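Long-range contacts in aminoglycoside N(6')acetyltransferase (PDB 3F5B), which probably transfers an acetyl group from acetyl-CoA to the 6'-amino group of aminoglycosides: residues Glu12-Phe17 / Gln114-Phe119; Ala148-Gly154 / Tyr166-Leu170; Tyr106-Gly110 / Arg140-Val144. All coordinates share one frame; numbering follows the deposited sequence. Where two conformers were deposited one is given.

Contact 1 of 3, residues Glu12-Phe17 / Gln114-Phe119; sequences EFRFCF and QMIHEF. With PO4 (phosphate ion), chain B; ACT (acetate ion), chain C.
The carboxylate of Glu118, on helix 109-123, receives two successive backbone N-H groups, those of Arg14 and Phe15. Arg14 N donates to OE2 of Glu118 at 2.8 Å, on the syn side and 29° out of the carboxylate plane. Phe15 N donates to OE1 of Glu118 at 2.9 Å, and here the syn lone pair is used. OE2 has a second donor. NE2 of Gln114, one helical turn earlier, reaches OE2 of Glu118 at 2.9 Å in an almost straight bond. It comes from the face opposite Arg14 N. Three N-H groups therefore fix the rotation of this buried carboxylate, and would probably favour its charged form. Its stem is covered too: CG of Glu118 lies over one face of the Phe13 ring, 3.9 Å from the centroid.

The amide oxygen of Gln114 accepts from a water, which in turn accepts from Arg14 NH1. The extended Arg14 chain leads its guanidinium away from the helix, to a salt bridge with Asp71 and to phosphate and acetate ions at its edge, probably from the crystallisation liquor. Phe15 CE2 also packs on Met115 CB at 3.8 Å. Phe119 turns its edge to the face of Phe17, centroids 5.2 Å apart, and CE1 of Phe17 meets Met115 CG. The arrangement is a helix packed on strand 15-19, one of the two edge strands of the GNAT-fold sheet.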
# COMPACT_ATOMS: atom_id res chain seq x y z
N GLU A 12 -8.42 8.29 18.47
CA GLU A 12 -7.18 8.35 17.72
C GLU A 12 -6.91 7.05 16.96
O GLU A 12 -7.83 6.24 16.79
CB GLU A 12 -6.02 8.70 18.65
CG GLU A 12 -5.97 7.90 19.93
CD GLU A 12 -4.74 8.23 20.78
OE1 GLU A 12 -4.14 7.28 21.34
OE2 GLU A 12 -4.36 9.43 20.88
N PHE A 13 -5.68 6.83 16.52
CA PHE A 13 -5.38 5.73 15.62
C PHE A 13 -5.27 4.37 16.31
O PHE A 13 -4.67 4.25 17.36
CB PHE A 13 -4.08 5.99 14.85
CG PHE A 13 -4.15 7.12 13.85
CD1 PHE A 13 -5.28 7.94 13.76
CD2 PHE A 13 -3.07 7.38 13.04
CE1 PHE A 13 -5.31 9.00 12.86
CE2 PHE A 13 -3.09 8.42 12.13
CZ PHE A 13 -4.19 9.24 12.04
N ARG A 14 -5.83 3.34 15.68
CA ARG A 14 -5.77 1.98 16.19
C ARG A 14 -4.44 1.27 15.85
O ARG A 14 -3.92 0.50 16.65
CB ARG A 14 -6.94 1.17 15.60
CG ARG A 14 -7.04 -0.26 16.16
CD ARG A 14 -8.00 -1.11 15.30
NE ARG A 14 -7.96 -2.52 15.68
CZ ARG A 14 -8.98 -3.37 15.51
NH1 ARG A 14 -10.13 -2.92 14.99
NH2 ARG A 14 -8.87 -4.63 15.90
N PHE A 15 -3.92 1.51 14.66
CA PHE A 15 -2.79 0.77 14.13
C PHE A 15 -1.45 1.50 14.21
O PHE A 15 -1.39 2.74 14.30
CB PHE A 15 -3.04 0.41 12.66
CG PHE A 15 -4.35 -0.29 12.43
CD1 PHE A 15 -4.64 -1.49 13.09
CD2 PHE A 15 -5.28 0.23 11.53
CE1 PHE A 15 -5.84 -2.15 12.84
CE2 PHE A 15 -6.50 -0.41 11.31
CZ PHE A 15 -6.77 -1.60 11.96
N CYS A 16 -0.38 0.70 14.17
CA CYS A 16 1.00 1.16 14.26
C CYS A 16 1.70 0.68 13.00
O CYS A 16 1.42 -0.43 12.52
CB CYS A 16 1.66 0.52 15.48
SG CYS A 16 3.36 1.02 15.72
N PHE A 17 2.59 1.49 12.45
CA PHE A 17 3.30 1.13 11.21
C PHE A 17 4.80 1.35 11.41
O PHE A 17 5.22 2.36 12.00
CB PHE A 17 2.79 1.97 10.01
CG PHE A 17 1.29 1.93 9.83
CD1 PHE A 17 0.71 0.94 9.06
CD2 PHE A 17 0.46 2.89 10.46
CE1 PHE A 17 -0.73 0.89 8.89
CE2 PHE A 17 -0.96 2.85 10.33
CZ PHE A 17 -1.56 1.84 9.56
N GLN A 114 -9.71 1.98 7.14
CA GLN A 114 -9.16 2.64 8.30
C GLN A 114 -7.64 2.48 8.27
O GLN A 114 -6.91 3.41 8.55
CB GLN A 114 -9.72 2.05 9.59
CG GLN A 114 -9.19 2.76 10.85
CD GLN A 114 -9.78 2.21 12.13
OE1 GLN A 114 -10.80 1.53 12.10
NE2 GLN A 114 -9.14 2.49 13.28
N MSE A 115 -7.16 1.30 7.95
CA MSE A 115 -5.70 1.09 7.92
C MSE A 115 -5.03 1.97 6.87
O MSE A 115 -3.96 2.58 7.13
CB MSE A 115 -5.34 -0.37 7.68
CG MSE A 115 -3.84 -0.68 7.93
SE MSE A 115 -3.21 -2.04 6.68
CE MSE A 115 -3.46 -1.02 5.09
N ILE A 116 -5.64 2.03 5.68
CA ILE A 116 -5.13 2.88 4.62
C ILE A 116 -5.04 4.33 5.12
O ILE A 116 -3.97 4.96 5.00
CB ILE A 116 -6.01 2.80 3.32
CG1 ILE A 116 -5.85 1.43 2.64
CG2 ILE A 116 -5.72 4.00 2.40
CD1 ILE A 116 -6.91 1.11 1.59
N HIS A 117 -6.13 4.84 5.68
CA HIS A 117 -6.15 6.23 6.15
C HIS A 117 -5.13 6.48 7.26
O HIS A 117 -4.40 7.49 7.23
CB HIS A 117 -7.52 6.67 6.61
CG HIS A 117 -8.51 6.80 5.49
ND1 HIS A 117 -9.85 7.01 5.72
CD2 HIS A 117 -8.36 6.70 4.15
CE1 HIS A 117 -10.49 7.06 4.56
NE2 HIS A 117 -9.60 6.89 3.59
N GLU A 118 -5.06 5.57 8.22
CA GLU A 118 -4.07 5.74 9.30
C GLU A 118 -2.63 5.66 8.80
O GLU A 118 -1.75 6.36 9.29
CB GLU A 118 -4.32 4.73 10.41
CG GLU A 118 -5.62 5.00 11.20
CD GLU A 118 -5.76 4.05 12.39
OE1 GLU A 118 -4.84 3.23 12.56
OE2 GLU A 118 -6.76 4.12 13.16
N PHE A 119 -2.36 4.80 7.83
CA PHE A 119 -1.01 4.71 7.28
C PHE A 119 -0.59 6.02 6.59
O PHE A 119 0.50 6.57 6.86
CB PHE A 119 -0.91 3.54 6.33
CG PHE A 119 0.44 3.39 5.65
CD1 PHE A 119 1.58 3.05 6.39
CD2 PHE A 119 0.55 3.58 4.28
CE1 PHE A 119 2.83 2.91 5.75
CE2 PHE A 119 1.80 3.43 3.63
CZ PHE A 119 2.93 3.09 4.36
P PO4 B . -12.85 -5.42 16.06
O1 PO4 B . -12.44 -6.83 16.51
O2 PO4 B . -12.42 -4.46 17.15
O3 PO4 B . -12.09 -5.10 14.78
O4 PO4 B . -14.32 -5.25 15.79
C ACT C . -9.99 -8.07 14.76
O ACT C . -9.81 -7.43 15.84
OXT ACT C . -9.82 -9.32 14.86
CH3 ACT C . -10.44 -7.41 13.47
O HOH W 1 -11.37 -0.56 14.07

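Contact 2 of 3, residues Ala148-Gly154 / Tyr166-Leu170; sequences AGFEIIG and YKMKL
Gly149 and Phe150 meet Leu170 where residues 148-154 leave helix 139-148 and pair with residues 166-170, as antiparallel strands with a classic beta bulge. Gly149 ends the helix in a Schellman motif, its positive phi turning the chain toward the strand. Phe150 follows, with its ring laid across Leu170: CB of Leu170 sits 3.6 Å from the Phe150 ring centroid, over the face. Lys169 N lies at the ring edge, in its plane. Val130, Ile132, Tyr145 and Ile116 also touch this buried side chain.

Glu151 and Lys169 form a hydrogen-bonded pair. Glu151 N donates to Lys169 O at 2.8 Å, and Lys169 N returns a bond to Glu151 O at 2.9 Å. Ile152 faces Met168 in a non-hydrogen-bonded pair, with its CG1 4.0 Å from Met168 CE. That CG1 lies beside the backbone N (chi1 -63°) and the chain runs on extended, which puts CD1 of Ile152 over the Tyr166 ring, 3.6 Å from its centroid. At Ile153 the register slips by one residue. Both Ile153 and Gly154 now face Lys167: Ile153 N bonds to Lys167 O at 2.7 Å, while Gly154 N makes a weak bond to the same oxygen. CG2 of Ile153 reaches Lys169 CB. Lys167 sends its amine to Tyr90. Gly154 O closes the pairing by accepting from Lys167 N, 2.8 Å away, and also lies at the edge of the Tyr166 ring.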
# COMPACT_ATOMS: atom_id res chain seq x y z
N ALA A 148 -12.02 4.21 0.35
CA ALA A 148 -10.99 4.99 1.01
C ALA A 148 -10.85 6.37 0.40
O ALA A 148 -10.19 7.24 0.98
CB ALA A 148 -9.63 4.23 1.00
N GLY A 149 -11.50 6.61 -0.73
CA GLY A 149 -11.42 7.93 -1.37
C GLY A 149 -10.54 8.00 -2.60
O GLY A 149 -10.40 9.08 -3.18
N PHE A 150 -9.94 6.87 -3.00
CA PHE A 150 -9.16 6.84 -4.26
C PHE A 150 -10.09 6.96 -5.47
O PHE A 150 -11.16 6.37 -5.51
CB PHE A 150 -8.35 5.55 -4.40
CG PHE A 150 -7.09 5.51 -3.56
CD1 PHE A 150 -5.87 5.93 -4.09
CD2 PHE A 150 -7.13 5.01 -2.25
CE1 PHE A 150 -4.70 5.89 -3.35
CE2 PHE A 150 -5.96 4.96 -1.47
CZ PHE A 150 -4.73 5.40 -2.02
N GLU A 151 -9.65 7.71 -6.48
CA GLU A 151 -10.43 7.85 -7.71
C GLU A 151 -9.66 7.29 -8.91
O GLU A 151 -8.46 7.49 -9.01
CB GLU A 151 -10.78 9.32 -7.94
CG GLU A 151 -11.89 9.82 -7.01
CD GLU A 151 -12.34 11.24 -7.31
OE1 GLU A 151 -11.49 12.09 -7.71
OE2 GLU A 151 -13.55 11.52 -7.14
N ILE A 152 -10.35 6.57 -9.79
CA ILE A 152 -9.74 6.02 -11.02
C ILE A 152 -9.35 7.16 -11.93
O ILE A 152 -10.18 7.99 -12.30
CB ILE A 152 -10.68 5.03 -11.73
CG1 ILE A 152 -10.97 3.81 -10.84
CG2 ILE A 152 -10.10 4.57 -13.09
CD1 ILE A 152 -12.22 2.99 -11.30
N ILE A 153 -8.07 7.25 -12.26
CA ILE A 153 -7.67 8.33 -13.16
C ILE A 153 -7.21 7.81 -14.52
O ILE A 153 -6.94 8.60 -15.43
CB ILE A 153 -6.62 9.28 -12.54
CG1 ILE A 153 -5.38 8.51 -12.09
CG2 ILE A 153 -7.23 10.09 -11.36
CD1 ILE A 153 -4.10 9.36 -12.03
N GLY A 154 -7.13 6.50 -14.68
CA GLY A 154 -6.74 5.94 -15.97
C GLY A 154 -6.63 4.44 -15.90
O GLY A 154 -6.82 3.84 -14.83
N TYR A 166 -6.08 -0.35 -13.08
CA TYR A 166 -6.47 1.04 -12.92
C TYR A 166 -5.29 1.81 -12.31
O TYR A 166 -4.56 1.27 -11.52
CB TYR A 166 -7.62 1.16 -11.93
CG TYR A 166 -8.99 0.77 -12.47
CD1 TYR A 166 -9.45 1.29 -13.68
CD2 TYR A 166 -9.83 -0.08 -11.75
CE1 TYR A 166 -10.74 0.96 -14.18
CE2 TYR A 166 -11.13 -0.43 -12.22
CZ TYR A 166 -11.56 0.10 -13.43
OH TYR A 166 -12.79 -0.23 -13.91
N LYS A 167 -5.16 3.08 -12.68
CA LYS A 167 -4.34 4.00 -11.93
C LYS A 167 -5.33 4.77 -11.07
O LYS A 167 -6.32 5.31 -11.60
CB LYS A 167 -3.61 4.93 -12.89
CG LYS A 167 -2.18 5.21 -12.48
CD LYS A 167 -1.54 6.32 -13.31
CE LYS A 167 -0.28 6.82 -12.62
NZ LYS A 167 -0.20 8.32 -12.71
N MSE A 168 -5.12 4.80 -9.75
CA MSE A 168 -6.06 5.45 -8.83
C MSE A 168 -5.30 6.45 -7.98
O MSE A 168 -4.13 6.22 -7.67
CB MSE A 168 -6.75 4.42 -7.94
CG MSE A 168 -7.48 3.34 -8.75
SE MSE A 168 -8.45 2.02 -7.72
CE MSE A 168 -9.85 3.16 -7.09
N LYS A 169 -5.96 7.54 -7.60
CA LYS A 169 -5.28 8.65 -6.96
C LYS A 169 -6.09 9.14 -5.76
O LYS A 169 -7.34 9.19 -5.82
CB LYS A 169 -5.06 9.78 -7.99
CG LYS A 169 -4.52 11.09 -7.44
CD LYS A 169 -4.57 12.24 -8.47
CE LYS A 169 -5.93 12.93 -8.48
NZ LYS A 169 -6.14 13.98 -9.58
N LEU A 170 -5.38 9.47 -4.68
CA LEU A 170 -5.99 10.04 -3.48
C LEU A 170 -5.32 11.36 -3.10
O LEU A 170 -4.10 11.43 -3.07
CB LEU A 170 -5.92 9.05 -2.31
CG LEU A 170 -6.42 9.49 -0.93
CD1 LEU A 170 -7.87 9.92 -0.98
CD2 LEU A 170 -6.25 8.35 0.05

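Contact 3 of 3, residues Tyr106-Gly110 / Arg140-Val144; sequences YIGKG and RAVHV. With EDO (1,2-ethanediol), chain I.
Arg140 grips the carbonyl oxygen of Ile107 end-on with both terminal nitrogens. NH1 of Arg140 lies 2.6 Å from Ile107 O and NH2 of Arg140 2.9 Å from it. The two bonds differ in approach: NH2 lies in the carbonyl plane, whereas NH1 stands 48° above it. The oxygen is close to the plane of the guanidinium in both cases. CG of Arg140 is anti to the backbone N (chi1 -161°), and the chain runs straight on to NE, which carries the group across to the loop. NH2 of Arg140 also donates to O1 of a 1,2-ethanediol, probably from the crystallisation liquor. CG of Lys109 covers one face of the guanidinium, offset toward the rim.

His143, further along the helix, meets the same lysine: its CD2 is 3.5 Å from Lys109 CD. Val144 then completes the contact with CG2 against Lys109 CG at 3.7 Å.

Gly108-Lys109-Gly110 is consistent with the acetyl-CoA pyrophosphate loop of GNAT enzymes. Gly108 is the N-cap of helix 109-123, so Arg140 holds the turn just before that helix starts. Val144 packs further on Ser112 and Ile116, joining helices 109-123 and 139-148, while Ile107 rests on Ile101 of strand 94-101.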
# COMPACT_ATOMS: atom_id res chain seq x y z
N TYR A 106 -8.22 -9.93 9.26
CA TYR A 106 -8.07 -8.47 9.14
C TYR A 106 -8.57 -7.88 7.84
O TYR A 106 -8.32 -6.71 7.57
CB TYR A 106 -6.61 -8.05 9.41
CG TYR A 106 -6.30 -8.02 10.90
CD1 TYR A 106 -6.01 -9.19 11.60
CD2 TYR A 106 -6.35 -6.81 11.61
CE1 TYR A 106 -5.75 -9.16 12.99
CE2 TYR A 106 -6.11 -6.77 12.99
CZ TYR A 106 -5.80 -7.93 13.66
OH TYR A 106 -5.54 -7.85 14.99
N ILE A 107 -9.30 -8.67 7.06
CA ILE A 107 -9.61 -8.33 5.66
C ILE A 107 -10.86 -7.44 5.44
O ILE A 107 -11.18 -7.05 4.30
CB ILE A 107 -9.71 -9.65 4.86
CG1 ILE A 107 -8.73 -9.66 3.71
CG2 ILE A 107 -11.17 -10.08 4.56
CD1 ILE A 107 -7.50 -10.39 4.07
N GLY A 108 -11.53 -7.11 6.54
CA GLY A 108 -12.76 -6.33 6.50
C GLY A 108 -12.56 -5.08 5.68
O GLY A 108 -11.52 -4.45 5.76
N LYS A 109 -13.57 -4.71 4.89
CA LYS A 109 -13.43 -3.54 4.03
C LYS A 109 -13.28 -2.28 4.88
O LYS A 109 -12.41 -1.45 4.61
CB LYS A 109 -14.63 -3.42 3.09
CG LYS A 109 -14.72 -4.56 2.07
CD LYS A 109 -15.92 -4.35 1.15
CE LYS A 109 -17.04 -5.31 1.39
NZ LYS A 109 -17.41 -5.43 2.82
N GLY A 110 -14.10 -2.14 5.92
CA GLY A 110 -14.04 -0.95 6.78
C GLY A 110 -12.71 -0.88 7.52
O GLY A 110 -12.11 0.20 7.65
N ARG A 140 -12.60 -6.56 -5.40
CA ARG A 140 -12.65 -6.17 -3.98
C ARG A 140 -11.68 -5.04 -3.62
O ARG A 140 -12.03 -4.13 -2.86
CB ARG A 140 -12.36 -7.36 -3.09
CG ARG A 140 -12.83 -7.17 -1.65
CD ARG A 140 -12.54 -8.42 -0.85
NE ARG A 140 -13.15 -8.40 0.49
CZ ARG A 140 -12.56 -7.85 1.56
NH1 ARG A 140 -13.16 -7.88 2.75
NH2 ARG A 140 -11.34 -7.29 1.42
N ALA A 141 -10.45 -5.14 -4.13
CA ALA A 141 -9.45 -4.08 -3.92
C ALA A 141 -9.93 -2.74 -4.49
O ALA A 141 -9.88 -1.71 -3.80
CB ALA A 141 -8.11 -4.50 -4.54
N VAL A 142 -10.44 -2.77 -5.73
CA VAL A 142 -10.92 -1.56 -6.38
C VAL A 142 -11.99 -0.92 -5.50
O VAL A 142 -12.02 0.30 -5.30
CB VAL A 142 -11.52 -1.89 -7.80
CG1 VAL A 142 -12.36 -0.75 -8.36
CG2 VAL A 142 -10.42 -2.31 -8.79
N HIS A 143 -12.89 -1.77 -5.00
CA HIS A 143 -13.99 -1.33 -4.15
C HIS A 143 -13.51 -0.70 -2.83
O HIS A 143 -13.94 0.39 -2.43
CB HIS A 143 -14.94 -2.50 -3.86
CG HIS A 143 -16.08 -2.12 -2.98
ND1 HIS A 143 -17.24 -1.55 -3.46
CD2 HIS A 143 -16.22 -2.17 -1.63
CE1 HIS A 143 -18.06 -1.31 -2.46
NE2 HIS A 143 -17.47 -1.67 -1.34
N VAL A 144 -12.63 -1.41 -2.14
CA VAL A 144 -12.01 -0.85 -0.92
C VAL A 144 -11.29 0.47 -1.21
O VAL A 144 -11.44 1.44 -0.47
CB VAL A 144 -11.04 -1.86 -0.29
CG1 VAL A 144 -10.15 -1.21 0.74
CG2 VAL A 144 -11.81 -3.09 0.25
C1 EDO I . -8.65 -5.27 -0.88
O1 EDO I . -9.36 -6.53 -0.78
C2 EDO I . -7.32 -5.34 -0.14
O2 EDO I . -6.24 -4.81 -0.92

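Helix 109-123 carries contacts 1 and 3 and touches contact 2. Contact 1 uses its middle and contact 3 its first turn, with centres about 15 Å apart; Ile116 CD1 meets Val144 CG1 at 4.1 Å. His117 NE2 of contact 1 lies 2.7 Å from Ala148 O of contact 2, a probable hydrogen bond. Helix 139-148 runs from contact 3 straight into contact 2. Tyr166 CD2 of contact 2 packs on Val142 CG2 of contact 3 at 3.8 Å. Contacts 1 and 2 involve opposite edge strands, 15-19 and 151-158, of one sheet. The bound cyclohexane, whose pocket includes Tyr145, lies about 8 Å from the Met168 side chain and about 9 Å from those of Met115 and Val144.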